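Alanine racemase (Oenococcus oeni PSU-1, PDB 3HUR) belongs to the alanine racemase family, in which an N-terminal TIM-barrel domain is followed by a C-terminal domain rich in beta strands. Local coordinates at residues A[27-32]-A[243-248]; A[25-28]-A[34-37]. All blocks are in the same frame, centred on the assembly; numbering follows the deposited sequence.

Contact 1: A[27-32]-A[243-248]; sequences REWTKA and PNLHLE
Trp29 packs against Leu245 and Asn244 where the last turn of helix 16-30 meets the loop that leads from barrel strand 222-223 to strand 251-263 of the C-terminal part. The helix belongs to the TIM-barrel domain. Trp29 carries the contact with the loop. Its CG is anti to the backbone N (chi1 -178°), and this sends the indole out to the loop. Leu245 lies over one face of the indole. Its CB makes a CH-pi contact 3.8 Å from the centroid of the six-membered ring and only 6° off the normal. Leu245 CD1 sits nearer the pyrrole side, 3.5 Å from Trp29 CD2. At the rim of the six-membered ring, in its plane, Asn244 CB touches Trp29 CZ3 at 3.6 Å. Ile210 O accepts the indole N-H, which helps fix the rotation of the ring, and His213 stacks on the same side chain. Thr30 returns its OG1 to Ile26 O. Lys31 then leaves the helix with positive phi (43°). The turn there brings the backbone of Ala32 back toward the helix, and Ala32 N donates to Arg27 O at 3.0 Å, a six-to-one bond across the helix end.

Contact 2: A[25-28]-A[34-37]; sequences EIRE and KVYA
Arg27 and Val35 meet obliquely, with the flat end of the arginine laid over a methyl group. Val35 CG2 lies 3.6 Å above the guanidinium plane. It is offset from the centre of the group, toward NH1. The closest pair is Arg27 NH1 and Val35 CG2 at 3.6 Å, and Arg27 CZ follows at 3.7 Å from the same methyl. The aliphatic part of the arginine joins in, since Arg27 CG comes within 4.0 Å of Val35 CG2. The contact is therefore van der Waals in kind, and no hydrogen bond joins the two segments.

The chain of Arg27 bends at chi3 (-140°), which helps turn a face of the guanidinium to the valine. Val35 points its side chain at the helix and turns CG2 to the side of its own backbone N. The polar end of Arg27 is held elsewhere. Arg27 NH2 forms a salt bridge with Asp62 and a hydrogen bond to Lys33 O. Asp62 OD2 also accepts the N-H of Val35, so one carboxylate holds both partners, and its charge probably steadies the arginine. Arg27 NH2 also passes 4.3 Å from Lys34 CA. The Lys34 side chain sets off away from the helix, and its NZ ends 7.0 Å from Arg27 NH2.

Next along the strand, Tyr36 meets the ring of Phe160 on strand 157-163. Strand 34-38 runs parallel between strands 63-66 and 222-223. Val35 facing a helix while Tyr36 reaches another strand's aromatic ring fits the alternation of a TIM-barrel strand, with helix 16-30 packed outside the barrel wall.

How the contacts relate
Both contacts use helix 16-30, and their centres lie about 9 Å apart. Contact 2 ties the helix to the next strand in sequence, inside one domain. Contact 1 ties the helix end to a loop more than two hundred residues later. Each is partly buried: Leu245 and Val35 are buried, Asn244 and Lys34 exposed. Each presses an aliphatic residue on a flat group, a neutral indole in contact 1 and a charged guanidinium in contact 2. Neither pair of segments is joined by a hydrogen bond or salt bridge. The guanidinium is paired with Asp62 and the indole N-H with Ile210 O, both outside the segments. The two contacts meet through Leu245 CD1 and Ile26 CD1, 4.0 Å apart.

Contact 1: A[27-32]-A[243-248]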
ATOM      1  N   ARG A  27      12.053 -34.248 -16.868  1.00 46.08           N
ATOM      2  CA  ARG A  27      11.885 -35.335 -17.836  1.00 47.55           C
ATOM      3  C   ARG A  27      12.482 -36.626 -17.235  1.00 48.44           C
ATOM      4  O   ARG A  27      11.839 -37.654 -17.225  1.00 47.51           O
ATOM      5  CB  ARG A  27      12.578 -35.023 -19.162  1.00 47.31           C
ATOM      6  CG  ARG A  27      12.117 -35.900 -20.325  1.00 48.41           C
ATOM      7  CD  ARG A  27      12.958 -35.681 -21.593  1.00 50.44           C
ATOM      8  NE  ARG A  27      12.109 -35.681 -22.788  1.00 53.66           N
ATOM      9  CZ  ARG A  27      11.713 -34.598 -23.459  1.00 55.50           C
ATOM     10  NH1 ARG A  27      12.099 -33.380 -23.088  1.00 58.18           N
ATOM     11  NH2 ARG A  27      10.928 -34.731 -24.524  1.00 55.30           N
ATOM     12  N   GLU A  28      13.708 -36.525 -16.729  1.00 49.48           N
ATOM     13  CA  GLU A  28      14.408 -37.665 -16.170  1.00 50.99           C
ATOM     14  C   GLU A  28      13.766 -38.114 -14.880  1.00 49.81           C
ATOM     15  O   GLU A  28      13.853 -39.274 -14.543  1.00 52.19           O
ATOM     16  CB  GLU A  28      15.891 -37.347 -15.884  1.00 51.91           C
ATOM     17  CG  GLU A  28      16.712 -36.950 -17.111  1.00 56.72           C
ATOM     18  CD  GLU A  28      18.070 -36.298 -16.740  1.00 63.68           C
ATOM     19  OE1 GLU A  28      18.746 -36.837 -15.817  1.00 68.06           O
ATOM     20  OE2 GLU A  28      18.459 -35.268 -17.375  1.00 65.89           O
ATOM     21  N   TRP A  29      13.148 -37.200 -14.153  1.00 48.04           N
ATOM     22  CA  TRP A  29      12.601 -37.496 -12.842  1.00 46.02           C
ATOM     23  C   TRP A  29      11.340 -38.324 -12.985  1.00 45.94           C
ATOM     24  O   TRP A  29      10.977 -39.094 -12.081  1.00 45.72           O
ATOM     25  CB  TRP A  29      12.270 -36.181 -12.154  1.00 45.05           C
ATOM     26  CG  TRP A  29      11.733 -36.240 -10.737  1.00 41.20           C
ATOM     27  CD1 TRP A  29      10.445 -36.013 -10.339  1.00 37.55           C
ATOM     28  CD2 TRP A  29      12.490 -36.461  -9.538  1.00 36.99           C
ATOM     29  NE1 TRP A  29      10.352 -36.094  -8.964  1.00 36.51           N
ATOM     30  CE2 TRP A  29      11.595 -36.370  -8.454  1.00 36.02           C
ATOM     31  CE3 TRP A  29      13.841 -36.752  -9.279  1.00 37.80           C
ATOM     32  CZ2 TRP A  29      12.006 -36.568  -7.120  1.00 37.04           C
ATOM     33  CZ3 TRP A  29      14.255 -36.930  -7.941  1.00 36.18           C
ATOM     34  CH2 TRP A  29      13.335 -36.843  -6.889  1.00 36.01           C
ATOM     35  N   THR A  30      10.655 -38.131 -14.101  1.00 45.46           N
ATOM     36  CA  THR A  30       9.355 -38.754 -14.326  1.00 45.18           C
ATOM     37  C   THR A  30       9.426 -39.801 -15.455  1.00 46.25           C
ATOM     38  O   THR A  30       8.419 -40.405 -15.814  1.00 46.28           O
ATOM     39  CB  THR A  30       8.269 -37.670 -14.629  1.00 44.61           C
ATOM     40  OG1 THR A  30       8.473 -37.099 -15.931  1.00 41.65           O
ATOM     41  CG2 THR A  30       8.295 -36.563 -13.571  1.00 42.81           C
ATOM     42  N   LYS A  31      10.622 -40.011 -16.002  1.00 47.57           N
ATOM     43  CA  LYS A  31      10.809 -40.813 -17.201  1.00 48.88           C
ATOM     44  C   LYS A  31       9.750 -40.501 -18.251  1.00 49.03           C
ATOM     45  O   LYS A  31       9.008 -41.366 -18.688  1.00 49.93           O
ATOM     46  CB  LYS A  31      10.816 -42.309 -16.823  1.00 49.74           C
ATOM     47  CG  LYS A  31      12.211 -42.936 -16.782  1.00 52.42           C
ATOM     48  CD  LYS A  31      13.030 -42.630 -15.506  1.00 56.91           C
ATOM     49  CE  LYS A  31      14.409 -43.423 -15.526  1.00 59.95           C
ATOM     50  NZ  LYS A  31      15.542 -42.818 -14.714  1.00 61.31           N
ATOM     51  N   ALA A  32       9.681 -39.251 -18.672  1.00 49.34           N
ATOM     52  CA  ALA A  32       8.611 -38.808 -19.540  1.00 48.92           C
ATOM     53  C   ALA A  32       9.041 -38.927 -20.981  1.00 49.46           C
ATOM     54  O   ALA A  32      10.230 -38.842 -21.285  1.00 49.58           O
ATOM     55  CB  ALA A  32       8.272 -37.404 -19.224  1.00 49.06           C
ATOM     56  N   PRO A 243      14.988 -33.671  -2.275  1.00 57.87           N
ATOM     57  CA  PRO A 243      16.429 -33.382  -2.341  1.00 58.12           C
ATOM     58  C   PRO A 243      17.115 -33.877  -3.623  1.00 58.60           C
ATOM     59  O   PRO A 243      18.081 -33.246  -4.085  1.00 58.98           O
ATOM     60  CB  PRO A 243      17.000 -34.133  -1.138  1.00 58.21           C
ATOM     61  CG  PRO A 243      15.878 -34.313  -0.207  1.00 58.44           C
ATOM     62  CD  PRO A 243      14.621 -34.361  -1.021  1.00 58.21           C
ATOM     63  N   ASN A 244      16.647 -34.996  -4.184  1.00 58.46           N
ATOM     64  CA  ASN A 244      17.291 -35.567  -5.380  1.00 58.23           C
ATOM     65  C   ASN A 244      16.955 -34.858  -6.676  1.00 57.15           C
ATOM     66  O   ASN A 244      17.625 -35.085  -7.673  1.00 57.44           O
ATOM     67  CB  ASN A 244      16.920 -37.040  -5.561  1.00 58.66           C
ATOM     68  CG  ASN A 244      17.429 -37.905  -4.444  1.00 60.15           C
ATOM     69  OD1 ASN A 244      18.616 -37.894  -4.128  1.00 59.17           O
ATOM     70  ND2 ASN A 244      16.523 -38.678  -3.840  1.00 62.95           N
ATOM     71  N   LEU A 245      15.888 -34.066  -6.682  1.00 55.79           N
ATOM     72  CA  LEU A 245      15.515 -33.291  -7.860  1.00 54.44           C
ATOM     73  C   LEU A 245      16.189 -31.947  -7.735  1.00 53.95           C
ATOM     74  O   LEU A 245      16.043 -31.263  -6.716  1.00 54.20           O
ATOM     75  CB  LEU A 245      14.022 -33.085  -7.889  1.00 54.13           C
ATOM     76  CG  LEU A 245      13.460 -32.343  -9.087  1.00 53.13           C
ATOM     77  CD1 LEU A 245      13.556 -33.215 -10.317  1.00 51.37           C
ATOM     78  CD2 LEU A 245      12.029 -31.985  -8.781  1.00 51.79           C
ATOM     79  N   HIS A 246      16.926 -31.547  -8.758  1.00 53.01           N
ATOM     80  CA  HIS A 246      17.694 -30.308  -8.652  1.00 52.37           C
ATOM     81  C   HIS A 246      17.206 -29.264  -9.628  1.00 49.47           C
ATOM     82  O   HIS A 246      17.845 -28.969 -10.634  1.00 49.46           O
ATOM     83  CB  HIS A 246      19.191 -30.598  -8.809  1.00 53.29           C
ATOM     84  CG  HIS A 246      19.681 -31.661  -7.874  1.00 57.10           C
ATOM     85  ND1 HIS A 246      20.518 -32.688  -8.274  1.00 59.96           N
ATOM     86  CD2 HIS A 246      19.413 -31.878  -6.562  1.00 59.91           C
ATOM     87  CE1 HIS A 246      20.759 -33.479  -7.242  1.00 61.13           C
ATOM     88  NE2 HIS A 246      20.103 -33.009  -6.191  1.00 61.90           N
ATOM     89  N   LEU A 247      16.048 -28.716  -9.315  1.00 46.53           N
ATOM     90  CA  LEU A 247      15.531 -27.615 -10.090  1.00 44.90           C
ATOM     91  C   LEU A 247      16.362 -26.375  -9.758  1.00 44.03           C
ATOM     92  O   LEU A 247      16.697 -26.133  -8.611  1.00 44.66           O
ATOM     93  CB  LEU A 247      14.038 -27.408  -9.818  1.00 44.09           C
ATOM     94  CG  LEU A 247      13.132 -28.497 -10.447  1.00 41.43           C
ATOM     95  CD1 LEU A 247      11.629 -28.170 -10.343  1.00 37.01           C
ATOM     96  CD2 LEU A 247      13.486 -28.783 -11.908  1.00 37.41           C
ATOM     97  N   GLU A 248      16.748 -25.624 -10.776  1.00 42.55           N
ATOM     98  CA  GLU A 248      17.475 -24.348 -10.573  1.00 41.11           C
ATOM     99  C   GLU A 248      16.469 -23.187 -10.560  1.00 39.07           C
ATOM    100  O   GLU A 248      15.582 -23.142 -11.401  1.00 38.09           O
ATOM    101  CB  GLU A 248      18.504 -24.161 -11.707  1.00 41.12           C
ATOM    102  CG  GLU A 248      19.818 -24.929 -11.518  1.00 43.35           C
ATOM    103  CD  GLU A 248      20.573 -25.247 -12.834  1.00 48.37           C
ATOM    104  OE1 GLU A 248      20.290 -24.646 -13.894  1.00 48.65           O
ATOM    105  OE2 GLU A 248      21.489 -26.117 -12.809  1.00 54.26           O
TER

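Contact 2: A[25-28]-A[34-37]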
ATOM      1  N   GLU A  25      15.534 -31.947 -16.320  1.00 42.52           N
ATOM      2  CA  GLU A  25      15.526 -32.669 -15.042  1.00 43.00           C
ATOM      3  C   GLU A  25      14.242 -33.357 -14.804  1.00 42.76           C
ATOM      4  O   GLU A  25      14.220 -34.510 -14.371  1.00 42.64           O
ATOM      5  CB  GLU A  25      15.715 -31.743 -13.846  1.00 43.60           C
ATOM      6  CG  GLU A  25      17.124 -31.296 -13.635  1.00 46.27           C
ATOM      7  CD  GLU A  25      17.987 -32.373 -13.058  1.00 48.70           C
ATOM      8  OE1 GLU A  25      17.655 -32.910 -11.962  1.00 50.50           O
ATOM      9  OE2 GLU A  25      19.008 -32.652 -13.703  1.00 50.98           O
ATOM     10  N   ILE A  26      13.162 -32.632 -15.038  1.00 42.85           N
ATOM     11  CA  ILE A  26      11.867 -33.150 -14.690  1.00 43.48           C
ATOM     12  C   ILE A  26      11.426 -34.237 -15.690  1.00 44.66           C
ATOM     13  O   ILE A  26      10.520 -35.033 -15.396  1.00 44.67           O
ATOM     14  CB  ILE A  26      10.823 -32.026 -14.526  1.00 42.81           C
ATOM     15  CG1 ILE A  26       9.673 -32.509 -13.656  1.00 42.61           C
ATOM     16  CG2 ILE A  26      10.292 -31.554 -15.871  1.00 42.59           C
ATOM     17  CD1 ILE A  26      10.054 -32.792 -12.212  1.00 40.70           C
ATOM     18  N   ARG A  27      12.053 -34.248 -16.868  1.00 46.08           N
ATOM     19  CA  ARG A  27      11.885 -35.335 -17.836  1.00 47.55           C
ATOM     20  C   ARG A  27      12.482 -36.626 -17.235  1.00 48.44           C
ATOM     21  O   ARG A  27      11.839 -37.654 -17.225  1.00 47.51           O
ATOM     22  CB  ARG A  27      12.578 -35.023 -19.162  1.00 47.31           C
ATOM     23  CG  ARG A  27      12.117 -35.900 -20.325  1.00 48.41           C
ATOM     24  CD  ARG A  27      12.958 -35.681 -21.593  1.00 50.44           C
ATOM     25  NE  ARG A  27      12.109 -35.681 -22.788  1.00 53.66           N
ATOM     26  CZ  ARG A  27      11.713 -34.598 -23.459  1.00 55.50           C
ATOM     27  NH1 ARG A  27      12.099 -33.380 -23.088  1.00 58.18           N
ATOM     28  NH2 ARG A  27      10.928 -34.731 -24.524  1.00 55.30           N
ATOM     29  N   GLU A  28      13.708 -36.525 -16.729  1.00 49.48           N
ATOM     30  CA  GLU A  28      14.408 -37.665 -16.170  1.00 50.99           C
ATOM     31  C   GLU A  28      13.766 -38.114 -14.880  1.00 49.81           C
ATOM     32  O   GLU A  28      13.853 -39.274 -14.543  1.00 52.19           O
ATOM     33  CB  GLU A  28      15.891 -37.347 -15.884  1.00 51.91           C
ATOM     34  CG  GLU A  28      16.712 -36.950 -17.111  1.00 56.72           C
ATOM     35  CD  GLU A  28      18.070 -36.298 -16.740  1.00 63.68           C
ATOM     36  OE1 GLU A  28      18.746 -36.837 -15.817  1.00 68.06           O
ATOM     37  OE2 GLU A  28      18.459 -35.268 -17.375  1.00 65.89           O
ATOM     38  N   LYS A  34       7.126 -37.317 -23.841  1.00 47.97           N
ATOM     39  CA  LYS A  34       6.869 -36.005 -24.336  1.00 46.68           C
ATOM     40  C   LYS A  34       6.870 -34.988 -23.172  1.00 44.41           C
ATOM     41  O   LYS A  34       6.448 -35.303 -22.078  1.00 44.36           O
ATOM     42  CB  LYS A  34       5.511 -36.039 -25.009  1.00 47.66           C
ATOM     43  CG  LYS A  34       5.423 -36.999 -26.213  1.00 50.73           C
ATOM     44  CD  LYS A  34       5.466 -36.221 -27.536  1.00 55.47           C
ATOM     45  CE  LYS A  34       5.689 -37.105 -28.794  1.00 58.04           C
ATOM     46  NZ  LYS A  34       6.621 -36.382 -29.758  1.00 59.23           N
ATOM     47  N   VAL A  35       7.385 -33.779 -23.398  1.00 41.78           N
ATOM     48  CA  VAL A  35       7.261 -32.670 -22.432  1.00 38.77           C
ATOM     49  C   VAL A  35       6.580 -31.497 -23.119  1.00 37.12           C
ATOM     50  O   VAL A  35       7.071 -31.037 -24.137  1.00 36.13           O
ATOM     51  CB  VAL A  35       8.602 -32.231 -21.880  1.00 38.23           C
ATOM     52  CG1 VAL A  35       8.459 -30.949 -21.053  1.00 36.16           C
ATOM     53  CG2 VAL A  35       9.171 -33.314 -21.053  1.00 36.26           C
ATOM     54  N   TYR A  36       5.426 -31.102 -22.581  1.00 35.80           N
ATOM     55  CA  TYR A  36       4.659 -29.940 -22.981  1.00 35.95           C
ATOM     56  C   TYR A  36       4.884 -28.805 -21.971  1.00 35.52           C
ATOM     57  O   TYR A  36       4.419 -28.888 -20.826  1.00 35.56           O
ATOM     58  CB  TYR A  36       3.171 -30.256 -22.962  1.00 36.25           C
ATOM     59  CG  TYR A  36       2.736 -31.408 -23.823  1.00 38.20           C
ATOM     60  CD1 TYR A  36       1.455 -31.922 -23.714  1.00 38.29           C
ATOM     61  CD2 TYR A  36       3.595 -31.987 -24.757  1.00 40.36           C
ATOM     62  CE1 TYR A  36       1.041 -32.963 -24.493  1.00 38.59           C
ATOM     63  CE2 TYR A  36       3.182 -33.026 -25.535  1.00 40.20           C
ATOM     64  CZ  TYR A  36       1.911 -33.516 -25.395  1.00 39.22           C
ATOM     65  OH  TYR A  36       1.506 -34.544 -26.198  1.00 42.98           O
ATOM     66  N   ALA A  37       5.574 -27.749 -22.400  1.00 34.52           N
ATOM     67  CA  ALA A  37       5.971 -26.638 -21.514  1.00 33.35           C
ATOM     68  C   ALA A  37       4.802 -25.709 -21.392  1.00 32.26           C
ATOM     69  O   ALA A  37       4.303 -25.240 -22.410  1.00 32.47           O
ATOM     70  CB  ALA A  37       7.132 -25.915 -22.098  1.00 33.06           C
TER